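Local coordinates for PT26-6P (Thermococcus sp., PDB 2WB7), which is of unknown function but is encoded by a euryarchaeal mobile element and joins two immunoglobulin-like domains to a helical domain, at residues 64-69 with 293-298; 125-130 with 369-374; 488-493 with 510-515; 235-240 with 382-387. All blocks are in the same frame, centred on the assembly; numbering follows the deposited sequence.

Contact 1 (64-69 with 293-298); sequences FSAFPV and GYFQPA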
loop_
_atom_site.group_PDB
_atom_site.type_symbol
_atom_site.label_atom_id
_atom_site.label_comp_id
_atom_site.label_asym_id
_atom_site.label_seq_id
_atom_site.Cartn_x
_atom_site.Cartn_y
_atom_site.Cartn_z
ATOM N N PHE A 64 6.349 3.273 7.524
ATOM C CA PHE A 64 7.582 3.994 7.775
ATOM C C PHE A 64 7.593 5.357 7.108
ATOM O O PHE A 64 8.602 5.749 6.527
ATOM C CB PHE A 64 8.781 3.184 7.281
ATOM C CG PHE A 64 8.955 1.865 7.979
ATOM C CD1 PHE A 64 9.596 1.799 9.199
ATOM C CD2 PHE A 64 8.490 0.685 7.409
ATOM C CE1 PHE A 64 9.762 0.594 9.842
ATOM C CE2 PHE A 64 8.646 -0.520 8.056
ATOM C CZ PHE A 64 9.285 -0.565 9.272
ATOM N N SER A 65 6.488 6.091 7.193
ATOM C CA SER A 65 6.429 7.414 6.567
ATOM C C SER A 65 7.018 8.524 7.433
ATOM O O SER A 65 7.148 8.409 8.649
ATOM C CB SER A 65 5.004 7.787 6.196
ATOM O OG SER A 65 4.264 6.645 5.856
ATOM N N ALA A 66 7.391 9.606 6.770
ATOM C CA ALA A 66 7.802 10.814 7.437
ATOM C C ALA A 66 6.514 11.592 7.682
ATOM O O ALA A 66 5.529 11.389 6.979
ATOM C CB ALA A 66 8.749 11.587 6.547
ATOM N N PHE A 67 6.489 12.462 8.680
ATOM C CA PHE A 67 5.229 13.114 9.021
ATOM C C PHE A 67 5.467 14.486 9.590
ATOM O O PHE A 67 6.501 14.731 10.203
ATOM C CB PHE A 67 4.451 12.260 10.019
ATOM C CG PHE A 67 5.257 11.850 11.205
ATOM C CD1 PHE A 67 5.337 12.661 12.323
ATOM C CD2 PHE A 67 5.949 10.659 11.203
ATOM C CE1 PHE A 67 6.091 12.279 13.426
ATOM C CE2 PHE A 67 6.704 10.269 12.293
ATOM C CZ PHE A 67 6.778 11.080 13.405
ATOM N N PRO A 68 4.500 15.390 9.400
ATOM C CA PRO A 68 4.704 16.734 9.889
ATOM C C PRO A 68 4.516 16.743 11.391
ATOM O O PRO A 68 3.611 16.089 11.909
ATOM C CB PRO A 68 3.586 17.536 9.202
ATOM C CG PRO A 68 2.573 16.542 8.736
ATOM C CD PRO A 68 3.097 15.146 9.026
ATOM N N VAL A 69 5.379 17.468 12.085
ATOM C CA VAL A 69 5.226 17.657 13.511
ATOM C C VAL A 69 5.078 19.134 13.766
ATOM O O VAL A 69 5.884 19.933 13.287
ATOM C CB VAL A 69 6.444 17.152 14.301
ATOM C CG1 VAL A 69 6.338 17.582 15.766
ATOM C CG2 VAL A 69 6.562 15.652 14.189
ATOM N N GLY A 293 -0.621 17.256 0.281
ATOM C CA GLY A 293 -0.684 18.055 1.506
ATOM C C GLY A 293 -0.818 17.199 2.746
ATOM O O GLY A 293 -1.600 17.497 3.644
ATOM N N TYR A 294 -0.050 16.124 2.801
ATOM C CA TYR A 294 -0.040 15.313 3.990
ATOM C C TYR A 294 0.880 15.971 4.990
ATOM O O TYR A 294 0.778 15.722 6.184
ATOM C CB TYR A 294 0.459 13.911 3.682
ATOM C CG TYR A 294 0.685 13.091 4.914
ATOM C CD1 TYR A 294 -0.386 12.636 5.669
ATOM C CD2 TYR A 294 1.970 12.780 5.336
ATOM C CE1 TYR A 294 -0.185 11.887 6.811
ATOM C CE2 TYR A 294 2.181 12.032 6.479
ATOM C CZ TYR A 294 1.095 11.590 7.208
ATOM O OH TYR A 294 1.285 10.840 8.337
ATOM N N PHE A 295 1.771 16.820 4.491
ATOM C CA PHE A 295 2.743 17.512 5.337
ATOM C C PHE A 295 2.282 18.909 5.738
ATOM O O PHE A 295 2.966 19.590 6.491
ATOM C CB PHE A 295 4.086 17.615 4.628
ATOM C CG PHE A 295 4.751 16.287 4.378
ATOM C CD1 PHE A 295 4.639 15.649 3.149
ATOM C CD2 PHE A 295 5.497 15.683 5.369
ATOM C CE1 PHE A 295 5.250 14.422 2.920
ATOM C CE2 PHE A 295 6.120 14.459 5.146
ATOM C CZ PHE A 295 5.994 13.829 3.920
ATOM N N GLN A 296 1.133 19.340 5.219
ATOM C CA GLN A 296 0.501 20.584 5.654
ATOM C C GLN A 296 0.603 20.674 7.168
ATOM O O GLN A 296 0.305 19.699 7.840
ATOM C CB GLN A 296 -0.983 20.561 5.274
ATOM C CG GLN A 296 -1.283 20.939 3.837
ATOM C CD GLN A 296 -0.551 22.211 3.445
ATOM O OE1 GLN A 296 0.605 22.173 3.004
ATOM N NE2 GLN A 296 -1.216 23.353 3.617
ATOM N N PRO A 297 0.997 21.837 7.724
ATOM C CA PRO A 297 1.326 23.132 7.120
ATOM C C PRO A 297 2.729 23.174 6.533
ATOM O O PRO A 297 3.070 24.120 5.829
ATOM C CB PRO A 297 1.240 24.112 8.295
ATOM C CG PRO A 297 0.949 23.306 9.515
ATOM C CD PRO A 297 1.100 21.872 9.191
ATOM N N ALA A 298 3.555 22.180 6.832
ATOM C CA ALA A 298 4.850 22.085 6.162
ATOM C C ALA A 298 4.620 21.848 4.671
ATOM O O ALA A 298 3.520 21.430 4.249
ATOM C CB ALA A 298 5.698 20.961 6.765
#
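P68 packs its ring against Y294 and F295. The side chains of P68 and Y294 cross at about a right angle. P68 CD lies 4.1 Å from Y294 CE2. The proline ring also lies on main-chain oxygens: P68 CG is 3.2 Å from Y294 O, and P68 CB is 3.5 Å from F295 O. At its CE2 edge the Y294 ring meets A66 O, which lies near the ring plane, 3.4 Å from Y294 CE2. The same A66 O is 3.6 Å from F295 CE2, where the approach to the ring is oblique, so one carbonyl oxygen lies close to both aromatic rings.

The contact joins the two immunoglobulin-like domains. Segment 64-69 lies on strand 66-75 of the first, which pairs with strand 120-129. The loop 293-298 links strands 281-290 and 301-314 of the second. Within this loop the two aromatics also pack on each other, with Y294 CD2 over the centre of the F295 ring. Their first torsions differ: Y294 CG lies opposite the backbone N (chi1 171°), whereas F295 CG lies opposite the carbonyl carbon (chi1 -65°). Both rings still reach the strand. F295 CE2 touches A66 CB at 4.1 Å.

Of the F67 side chain, CB makes the contact, 3.9 Å from Y294 OH. Its ring leads away to P58, I61, F163 and I165 of the first domain. The Y294 hydroxyl makes a weak hydrogen bond to L60 O, and A66 N is hydrogen-bonded to D265 OD2.

Contact 2 (125-130 with 369-374); sequences VTVMKA and VKIPIW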
loop_
_atom_site.group_PDB
_atom_site.type_symbol
_atom_site.label_atom_id
_atom_site.label_comp_id
_atom_site.label_asym_id
_atom_site.label_seq_id
_atom_site.Cartn_x
_atom_site.Cartn_y
_atom_site.Cartn_z
ATOM N N VAL A 125 6.868 24.366 12.731
ATOM C CA VAL A 125 6.532 23.183 11.942
ATOM C C VAL A 125 7.773 22.468 11.436
ATOM O O VAL A 125 8.702 23.091 10.907
ATOM C CB VAL A 125 5.582 23.511 10.773
ATOM C CG1 VAL A 125 5.326 22.290 9.960
ATOM C CG2 VAL A 125 4.260 24.044 11.316
ATOM N N THR A 126 7.790 21.153 11.620
ATOM C CA THR A 126 8.885 20.341 11.128
ATOM C C THR A 126 8.399 18.984 10.594
ATOM O O THR A 126 7.213 18.656 10.653
ATOM C CB THR A 126 9.988 20.168 12.203
ATOM O OG1 THR A 126 11.203 19.747 11.571
ATOM C CG2 THR A 126 9.583 19.144 13.233
ATOM N N VAL A 127 9.319 18.210 10.033
ATOM C CA VAL A 127 8.998 16.896 9.511
ATOM C C VAL A 127 9.843 15.896 10.255
ATOM O O VAL A 127 11.022 16.133 10.474
ATOM C CB VAL A 127 9.353 16.798 8.030
ATOM C CG1 VAL A 127 8.852 15.481 7.455
ATOM C CG2 VAL A 127 8.777 17.986 7.266
HETATM N N MSE A 128 9.246 14.783 10.654
HETATM C CA MSE A 128 9.994 13.753 11.382
HETATM C C MSE A 128 9.805 12.336 10.801
HETATM O O MSE A 128 9.049 12.118 9.846
HETATM C CB MSE A 128 9.630 13.778 12.871
HETATM C CG MSE A 128 10.033 15.077 13.593
HETATM SE SE MSE A 128 11.947 15.246 14.089
HETATM C CE MSE A 128 12.203 17.075 13.507
ATOM N N LYS A 129 10.499 11.372 11.392
ATOM C CA LYS A 129 10.408 9.994 10.946
ATOM C C LYS A 129 11.006 9.029 11.974
ATOM O O LYS A 129 12.090 9.272 12.519
ATOM C CB LYS A 129 11.116 9.854 9.605
ATOM C CG LYS A 129 10.976 8.485 8.972
ATOM C CD LYS A 129 11.931 8.302 7.796
ATOM C CE LYS A 129 11.837 6.877 7.269
ATOM N NZ LYS A 129 12.985 6.521 6.407
ATOM N N ALA A 130 10.293 7.938 12.237
ATOM C CA ALA A 130 10.771 6.900 13.142
ATOM C C ALA A 130 11.996 6.153 12.596
ATOM O O ALA A 130 12.412 6.378 11.452
ATOM C CB ALA A 130 9.651 5.924 13.432
ATOM N N VAL A 369 17.929 19.724 5.658
ATOM C CA VAL A 369 18.118 18.308 5.915
ATOM C C VAL A 369 17.255 17.486 4.950
ATOM O O VAL A 369 16.123 17.867 4.660
ATOM C CB VAL A 369 17.731 17.969 7.350
ATOM C CG1 VAL A 369 17.487 16.478 7.478
ATOM C CG2 VAL A 369 18.807 18.443 8.308
ATOM N N LYS A 370 17.776 16.362 4.456
ATOM C CA LYS A 370 17.020 15.521 3.507
ATOM C C LYS A 370 16.687 14.130 4.045
ATOM O O LYS A 370 17.587 13.341 4.287
ATOM C CB LYS A 370 17.775 15.409 2.187
ATOM C CG LYS A 370 17.501 16.559 1.266
ATOM C CD LYS A 370 18.671 16.826 0.369
ATOM C CE LYS A 370 18.554 18.210 -0.278
ATOM N NZ LYS A 370 18.576 19.372 0.707
ATOM N N ILE A 371 15.397 13.835 4.224
ATOM C CA ILE A 371 14.956 12.580 4.855
ATOM C C ILE A 371 14.524 11.510 3.831
ATOM O O ILE A 371 13.553 11.705 3.092
ATOM C CB ILE A 371 13.768 12.832 5.809
ATOM C CG1 ILE A 371 14.126 13.889 6.843
ATOM C CG2 ILE A 371 13.364 11.575 6.515
ATOM C CD1 ILE A 371 13.019 14.167 7.822
ATOM N N PRO A 372 15.224 10.358 3.808
ATOM C CA PRO A 372 14.980 9.323 2.801
ATOM C C PRO A 372 13.709 8.522 3.085
ATOM O O PRO A 372 13.515 8.059 4.212
ATOM C CB PRO A 372 16.203 8.404 2.934
ATOM C CG PRO A 372 17.091 9.033 3.984
ATOM C CD PRO A 372 16.226 9.928 4.791
ATOM N N ILE A 373 12.848 8.357 2.088
ATOM C CA ILE A 373 11.680 7.507 2.262
ATOM C C ILE A 373 11.610 6.491 1.135
ATOM O O ILE A 373 12.154 6.726 0.039
ATOM C CB ILE A 373 10.385 8.307 2.287
ATOM C CG1 ILE A 373 10.351 9.279 1.114
ATOM C CG2 ILE A 373 10.252 9.047 3.609
ATOM C CD1 ILE A 373 9.049 9.999 0.992
ATOM N N TRP A 374 10.961 5.359 1.405
ATOM C CA TRP A 374 10.811 4.324 0.412
ATOM C C TRP A 374 9.399 3.775 0.428
ATOM O O TRP A 374 8.704 3.837 1.448
ATOM C CB TRP A 374 11.814 3.193 0.658
ATOM C CG TRP A 374 11.589 2.446 1.938
ATOM C CD1 TRP A 374 12.086 2.762 3.160
ATOM C CD2 TRP A 374 10.797 1.266 2.115
ATOM N NE1 TRP A 374 11.668 1.841 4.089
ATOM C CE2 TRP A 374 10.873 0.916 3.474
ATOM C CE3 TRP A 374 10.024 0.476 1.256
ATOM C CZ2 TRP A 374 10.213 -0.186 3.999
ATOM C CZ3 TRP A 374 9.368 -0.628 1.782
ATOM C CH2 TRP A 374 9.470 -0.947 3.139
HETATM O O HOH W 1 10.545 5.274 4.601
#
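K129 NZ donates a hydrogen bond to P372 O at 2.7 Å. The ammonium comes in nearly along the C=O axis, with a C=O...N angle of 167°. The same nitrogen forms a salt bridge with D132 OD2, and a water lies 3.3 Å from K129 NZ as a weak acceptor. That water also accepts from W374 N at 3.2 Å. D132 in turn takes a bond from W374 NE1 on its other carboxylate oxygen. Lysine, aspartate and tryptophan are therefore linked in one polar group.

The lysine chain is fully extended and reaches across from one strand to the other. Its CG is trans to the backbone N (chi1 -175°), and the bonds beyond it stay straight. The K129 and I371 side chains lie alongside each other, pointing opposite ways, with K129 CD 3.8 Å from I371 CG2.

The partners are strand 120-129 of the first immunoglobulin-like domain and strand 370-379 of the second. They belong to different sheets and do not pair. Their local axes approach to 8.8 Å and run 48° apart, so side chains bridge the domains. V127 adds a looser apolar contact: V127 CG1 lies 4.4 Å from I371 CD1. I371 CD1 is also 3.9 Å from V127 O, a carbonyl that accepts a hydrogen bond from R365 NH1.

A methionine at K129 would probably leave P372 O and the D132 carboxylate without their shared cationic partner in this buried place. On its far side, strand 120-129 is held by main-chain bonds from T126 and M128 to strand 66-75. I371 and I373 make their own backbone bonds to V363 and A361.

Contact 3 (488-493 with 510-515); sequences GDYYVN and AEKAKE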
loop_
_atom_site.group_PDB
_atom_site.type_symbol
_atom_site.label_atom_id
_atom_site.label_comp_id
_atom_site.label_asym_id
_atom_site.label_seq_id
_atom_site.Cartn_x
_atom_site.Cartn_y
_atom_site.Cartn_z
ATOM N N GLY A 488 -11.798 -25.044 -10.134
ATOM C CA GLY A 488 -10.899 -26.171 -10.003
ATOM C C GLY A 488 -9.534 -25.861 -10.566
ATOM O O GLY A 488 -8.511 -26.228 -9.972
ATOM N N ASP A 489 -9.503 -25.185 -11.712
ATOM C CA ASP A 489 -8.221 -24.770 -12.301
ATOM C C ASP A 489 -7.423 -23.879 -11.350
ATOM O O ASP A 489 -6.203 -24.016 -11.226
ATOM C CB ASP A 489 -8.420 -24.100 -13.660
ATOM C CG ASP A 489 -8.802 -25.103 -14.745
ATOM O OD1 ASP A 489 -8.546 -26.322 -14.560
ATOM O OD2 ASP A 489 -9.354 -24.680 -15.787
ATOM N N TYR A 490 -8.123 -22.986 -10.656
ATOM C CA TYR A 490 -7.470 -22.110 -9.692
ATOM C C TYR A 490 -6.885 -22.953 -8.573
ATOM O O TYR A 490 -5.705 -22.820 -8.250
ATOM C CB TYR A 490 -8.453 -21.089 -9.105
ATOM C CG TYR A 490 -8.762 -19.900 -9.993
ATOM C CD1 TYR A 490 -7.745 -19.143 -10.557
ATOM C CD2 TYR A 490 -10.081 -19.525 -10.257
ATOM C CE1 TYR A 490 -8.023 -18.036 -11.378
ATOM C CE2 TYR A 490 -10.374 -18.419 -11.059
ATOM C CZ TYR A 490 -9.335 -17.683 -11.616
ATOM O OH TYR A 490 -9.632 -16.603 -12.407
ATOM N N TYR A 491 -7.722 -23.813 -7.986
ATOM C CA TYR A 491 -7.318 -24.662 -6.856
ATOM C C TYR A 491 -6.056 -25.440 -7.157
ATOM O O TYR A 491 -5.178 -25.598 -6.306
ATOM C CB TYR A 491 -8.437 -25.622 -6.452
ATOM C CG TYR A 491 -9.377 -25.028 -5.428
ATOM C CD1 TYR A 491 -10.737 -25.071 -5.612
ATOM C CD2 TYR A 491 -8.885 -24.402 -4.283
ATOM C CE1 TYR A 491 -11.594 -24.533 -4.698
ATOM C CE2 TYR A 491 -9.732 -23.854 -3.356
ATOM C CZ TYR A 491 -11.092 -23.926 -3.570
ATOM O OH TYR A 491 -11.963 -23.375 -2.667
ATOM N N VAL A 492 -5.955 -25.892 -8.395
ATOM C CA VAL A 492 -4.817 -26.674 -8.820
ATOM C C VAL A 492 -3.573 -25.799 -8.903
ATOM O O VAL A 492 -2.480 -26.201 -8.451
ATOM C CB VAL A 492 -5.076 -27.318 -10.178
ATOM C CG1 VAL A 492 -3.754 -27.567 -10.888
ATOM C CG2 VAL A 492 -5.915 -28.614 -10.009
ATOM N N ASN A 493 -3.725 -24.606 -9.481
ATOM C CA ASN A 493 -2.673 -23.607 -9.394
ATOM C C ASN A 493 -2.273 -23.368 -7.936
ATOM O O ASN A 493 -1.086 -23.345 -7.606
ATOM C CB ASN A 493 -3.106 -22.303 -10.051
ATOM C CG ASN A 493 -2.929 -22.323 -11.561
ATOM O OD1 ASN A 493 -1.856 -22.008 -12.081
ATOM N ND2 ASN A 493 -3.981 -22.686 -12.272
ATOM N N ALA A 510 -6.464 -19.478 -4.409
ATOM C CA ALA A 510 -7.499 -20.154 -3.629
ATOM C C ALA A 510 -8.695 -19.262 -3.403
ATOM O O ALA A 510 -9.829 -19.728 -3.423
ATOM C CB ALA A 510 -6.957 -20.657 -2.307
ATOM N N GLU A 511 -8.449 -17.972 -3.215
ATOM C CA GLU A 511 -9.534 -16.998 -3.067
ATOM C C GLU A 511 -10.350 -16.829 -4.347
ATOM O O GLU A 511 -11.588 -16.714 -4.309
ATOM C CB GLU A 511 -8.976 -15.653 -2.646
ATOM C CG GLU A 511 -9.903 -14.482 -2.945
ATOM C CD GLU A 511 -11.160 -14.499 -2.088
ATOM O OE1 GLU A 511 -11.105 -15.055 -0.961
ATOM O OE2 GLU A 511 -12.201 -13.968 -2.548
ATOM N N LYS A 512 -9.655 -16.784 -5.483
ATOM C CA LYS A 512 -10.335 -16.727 -6.778
ATOM C C LYS A 512 -11.200 -17.954 -6.952
ATOM O O LYS A 512 -12.319 -17.865 -7.449
ATOM C CB LYS A 512 -9.336 -16.666 -7.929
ATOM C CG LYS A 512 -8.516 -15.399 -7.960
ATOM C CD LYS A 512 -9.415 -14.181 -7.800
ATOM C CE LYS A 512 -10.000 -13.734 -9.132
ATOM N NZ LYS A 512 -10.907 -12.552 -8.948
ATOM N N ALA A 513 -10.667 -19.106 -6.547
ATOM C CA ALA A 513 -11.420 -20.361 -6.574
ATOM C C ALA A 513 -12.747 -20.167 -5.863
ATOM O O ALA A 513 -13.811 -20.338 -6.450
ATOM C CB ALA A 513 -10.628 -21.480 -5.927
ATOM N N LYS A 514 -12.682 -19.795 -4.592
ATOM C CA LYS A 514 -13.898 -19.637 -3.809
ATOM C C LYS A 514 -14.888 -18.731 -4.545
ATOM O O LYS A 514 -16.103 -18.931 -4.480
ATOM C CB LYS A 514 -13.573 -19.078 -2.429
ATOM C CG LYS A 514 -14.774 -18.951 -1.523
ATOM C CD LYS A 514 -15.348 -20.342 -1.167
ATOM C CE LYS A 514 -16.853 -20.253 -0.800
ATOM N NZ LYS A 514 -17.170 -19.210 0.258
ATOM N N GLU A 515 -14.366 -17.733 -5.246
ATOM C CA GLU A 515 -15.230 -16.742 -5.887
ATOM C C GLU A 515 -15.984 -17.328 -7.065
ATOM O O GLU A 515 -17.203 -17.237 -7.129
ATOM C CB GLU A 515 -14.421 -15.535 -6.341
ATOM C CG GLU A 515 -14.003 -14.619 -5.207
ATOM C CD GLU A 515 -13.067 -13.512 -5.687
ATOM O OE1 GLU A 515 -12.951 -13.333 -6.926
ATOM O OE2 GLU A 515 -12.442 -12.833 -4.830
#
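Y490 and Y491 each lay a ring face over an aliphatic carbon of the other helix. K512 CB stands over the centre of the Y490 ring, 3.6 Å from its centroid and 5° off the normal. A513 CB stands over the Y491 ring, 3.3 Å from the centroid and 9° off the normal. Both are CH-pi contacts. Between the rings, Y490 CB meets A513 CB at 3.9 Å. A510 CB is 4.4 Å from Y491 CE2.

These residues face each other in an antiparallel helical hairpin made by helices 471-499 and 503-523. The local axes run 164° apart and come within 7.8 Å. A510 and A513 have only methyl side chains, and this suits the close approach.

Further out, polar partners hold K512, Y490 and N493. K512 bends at chi2 and chi3, which leads its ammonium away from Y490. There K512 NZ forms salt bridges with E515 OE1, at 3.0 Å, and with D12. The Y490 hydroxyl bonds to S237 O, and Y516 meets its ring edge-to-face. On the first helix, N493 ND2 bonds to D489 O at 2.8 Å, while N493 OD1 accepts a hydrogen bond from S385 N.

The chemistry between the helices is thus apolar carbon against aromatic face, and the K512 ammonium is paired outside it, with E515 and D12. Y490 OH and N493 OD1 instead tie helix 471-499 to the loops at S237 and S385.

Contact 4 (235-240 with 382-387); sequences LGSLPI and SVLSNT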
loop_
_atom_site.group_PDB
_atom_site.type_symbol
_atom_site.label_atom_id
_atom_site.label_comp_id
_atom_site.label_asym_id
_atom_site.label_seq_id
_atom_site.Cartn_x
_atom_site.Cartn_y
_atom_site.Cartn_z
ATOM N N LEU A 235 -7.789 -9.075 -7.861
ATOM C CA LEU A 235 -6.822 -10.059 -7.386
ATOM C C LEU A 235 -6.596 -11.113 -8.461
ATOM O O LEU A 235 -7.532 -11.480 -9.175
ATOM C CB LEU A 235 -7.369 -10.776 -6.162
ATOM C CG LEU A 235 -7.611 -9.846 -4.985
ATOM C CD1 LEU A 235 -8.535 -10.489 -3.939
ATOM C CD2 LEU A 235 -6.253 -9.477 -4.393
ATOM N N GLY A 236 -5.369 -11.615 -8.552
ATOM C CA GLY A 236 -5.082 -12.759 -9.393
ATOM C C GLY A 236 -5.246 -12.519 -10.884
ATOM O O GLY A 236 -4.881 -11.476 -11.407
ATOM N N SER A 237 -5.789 -13.507 -11.578
ATOM C CA SER A 237 -5.821 -13.473 -13.021
ATOM C C SER A 237 -7.126 -14.051 -13.494
ATOM O O SER A 237 -7.659 -14.967 -12.874
ATOM C CB SER A 237 -4.687 -14.327 -13.569
ATOM O OG SER A 237 -4.756 -14.455 -14.968
ATOM N N LEU A 238 -7.660 -13.519 -14.583
ATOM C CA LEU A 238 -8.775 -14.180 -15.223
ATOM C C LEU A 238 -8.333 -15.596 -15.620
ATOM O O LEU A 238 -7.148 -15.856 -15.804
ATOM C CB LEU A 238 -9.214 -13.381 -16.450
ATOM C CG LEU A 238 -10.089 -12.158 -16.172
ATOM C CD1 LEU A 238 -10.212 -11.314 -17.425
ATOM C CD2 LEU A 238 -11.474 -12.557 -15.615
ATOM N N PRO A 239 -9.283 -16.519 -15.754
ATOM C CA PRO A 239 -8.954 -17.848 -16.238
ATOM C C PRO A 239 -8.225 -17.829 -17.584
ATOM O O PRO A 239 -8.417 -16.925 -18.377
ATOM C CB PRO A 239 -10.333 -18.504 -16.381
ATOM C CG PRO A 239 -11.153 -17.849 -15.300
ATOM C CD PRO A 239 -10.682 -16.414 -15.309
ATOM N N ILE A 240 -7.403 -18.840 -17.847
ATOM C CA ILE A 240 -6.558 -18.841 -19.044
ATOM C C ILE A 240 -7.316 -18.747 -20.366
ATOM O O ILE A 240 -6.731 -18.385 -21.390
ATOM C CB ILE A 240 -5.602 -20.068 -19.097
ATOM C CG1 ILE A 240 -6.409 -21.361 -19.209
ATOM C CG2 ILE A 240 -4.683 -20.066 -17.897
ATOM C CD1 ILE A 240 -5.575 -22.613 -19.285
ATOM N N SER A 382 -1.605 -12.961 -10.115
ATOM C CA SER A 382 -1.227 -14.356 -10.035
ATOM C C SER A 382 -0.918 -14.833 -11.445
ATOM O O SER A 382 -1.647 -14.513 -12.393
ATOM C CB SER A 382 -2.352 -15.185 -9.451
ATOM O OG SER A 382 -2.054 -16.562 -9.608
ATOM N N VAL A 383 0.171 -15.575 -11.592
ATOM C CA VAL A 383 0.502 -16.110 -12.895
ATOM C C VAL A 383 0.069 -17.556 -12.955
ATOM O O VAL A 383 0.519 -18.365 -12.166
ATOM C CB VAL A 383 1.972 -15.996 -13.187
ATOM C CG1 VAL A 383 2.251 -16.610 -14.532
ATOM C CG2 VAL A 383 2.407 -14.518 -13.137
ATOM N N LEU A 384 -0.835 -17.870 -13.868
ATOM C CA LEU A 384 -1.385 -19.224 -13.975
ATOM C C LEU A 384 -0.583 -20.077 -14.946
ATOM O O LEU A 384 0.109 -19.553 -15.829
ATOM C CB LEU A 384 -2.841 -19.178 -14.442
ATOM C CG LEU A 384 -3.788 -18.360 -13.575
ATOM C CD1 LEU A 384 -5.050 -18.118 -14.312
ATOM C CD2 LEU A 384 -4.071 -19.075 -12.285
ATOM N N SER A 385 -0.684 -21.395 -14.791
ATOM C CA SER A 385 -0.083 -22.330 -15.752
ATOM C C SER A 385 -1.179 -22.914 -16.642
ATOM O O SER A 385 -2.355 -22.899 -16.274
ATOM C CB SER A 385 0.648 -23.450 -15.020
ATOM O OG SER A 385 -0.278 -24.300 -14.364
ATOM N N ASN A 386 -0.809 -23.427 -17.810
ATOM C CA ASN A 386 -1.809 -24.003 -18.699
ATOM C C ASN A 386 -2.448 -25.263 -18.117
ATOM O O ASN A 386 -1.785 -26.269 -17.932
ATOM C CB ASN A 386 -1.234 -24.295 -20.089
ATOM C CG ASN A 386 -2.307 -24.788 -21.066
ATOM O OD1 ASN A 386 -3.467 -24.991 -20.681
ATOM N ND2 ASN A 386 -1.927 -24.978 -22.326
ATOM N N THR A 387 -3.739 -25.207 -17.833
ATOM C CA THR A 387 -4.433 -26.362 -17.287
ATOM C C THR A 387 -5.285 -27.134 -18.314
ATOM O O THR A 387 -5.924 -28.128 -17.966
ATOM C CB THR A 387 -5.293 -25.966 -16.078
ATOM O OG1 THR A 387 -5.989 -24.743 -16.365
ATOM C CG2 THR A 387 -4.408 -25.739 -14.883
#
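Two irregular loops run side by side here, where the second immunoglobulin-like domain meets the helical domain. Segment 382-387 follows strand 370-379 on the way to helix 393-404. Segment 235-240 precedes strand 253-261. Their directions differ by 27°.

At one end the backbones pass closely, with G236 CA 3.6 Å from S382 N. The backbone of G236 is hydrogen-bonded to M380. S237 CB lies 3.3 Å from S382 O. The S237 hydroxyl turns along its own loop and donates to L238 O at 2.9 Å. The bond lies in the carbonyl plane, on a lone pair. S237 OG is also hydrogen-bonded to H276 N. L384 reaches into this corner: its CD1 is 3.4 Å from L238 O and 3.7 Å from S237 OG. Replacing S237 with alanine would probably leave L238 O without its hydroxyl donor and H276 N without its acceptor, beside the methyl of L384.

I240 packs the other end with two branches. Its CG2 lies 4.0 Å from L384 CB, and the two side chains cross obliquely. CG1 sits between the backbone N and the carbonyl carbon (chi1 64°); with the chain extended beyond CG1, this sets CD1 beside N386 and T387. I240 CD1 is 3.5 Å from N386 OD1, an oxygen that accepts from Y388 N, and 3.6 Å from T387 OG1.

Helices 471-499 and 503-523 border both loops. L238 and P239 touch Y516, P239 also touches Y490, S382 OG bonds to D509, and T387 packs on D489. G236 O accepts a hydrogen bond from Y255 OH of strand 253-261.

From the N terminus, contacts 1, 2 and 4 open in turn at 64-69, 125-130 and 235-240. They close in the same order, at 293-298, 369-374 and 382-387. Each therefore crosses the other two, and none nests. Contact 3 follows in series and closes a short helical hairpin. Contacts 1 and 2 lie about 8 Å apart between centres, on neighbouring strands 66-75 and 120-129 of one sheet. Together they tie the first immunoglobulin-like domain to the second. Contacts 3 and 4, with centres about 9 Å apart, touch on the opposite side of the chain's centre, where loops meet the helical domain. The two pairs are about 40 Å or more apart between centres.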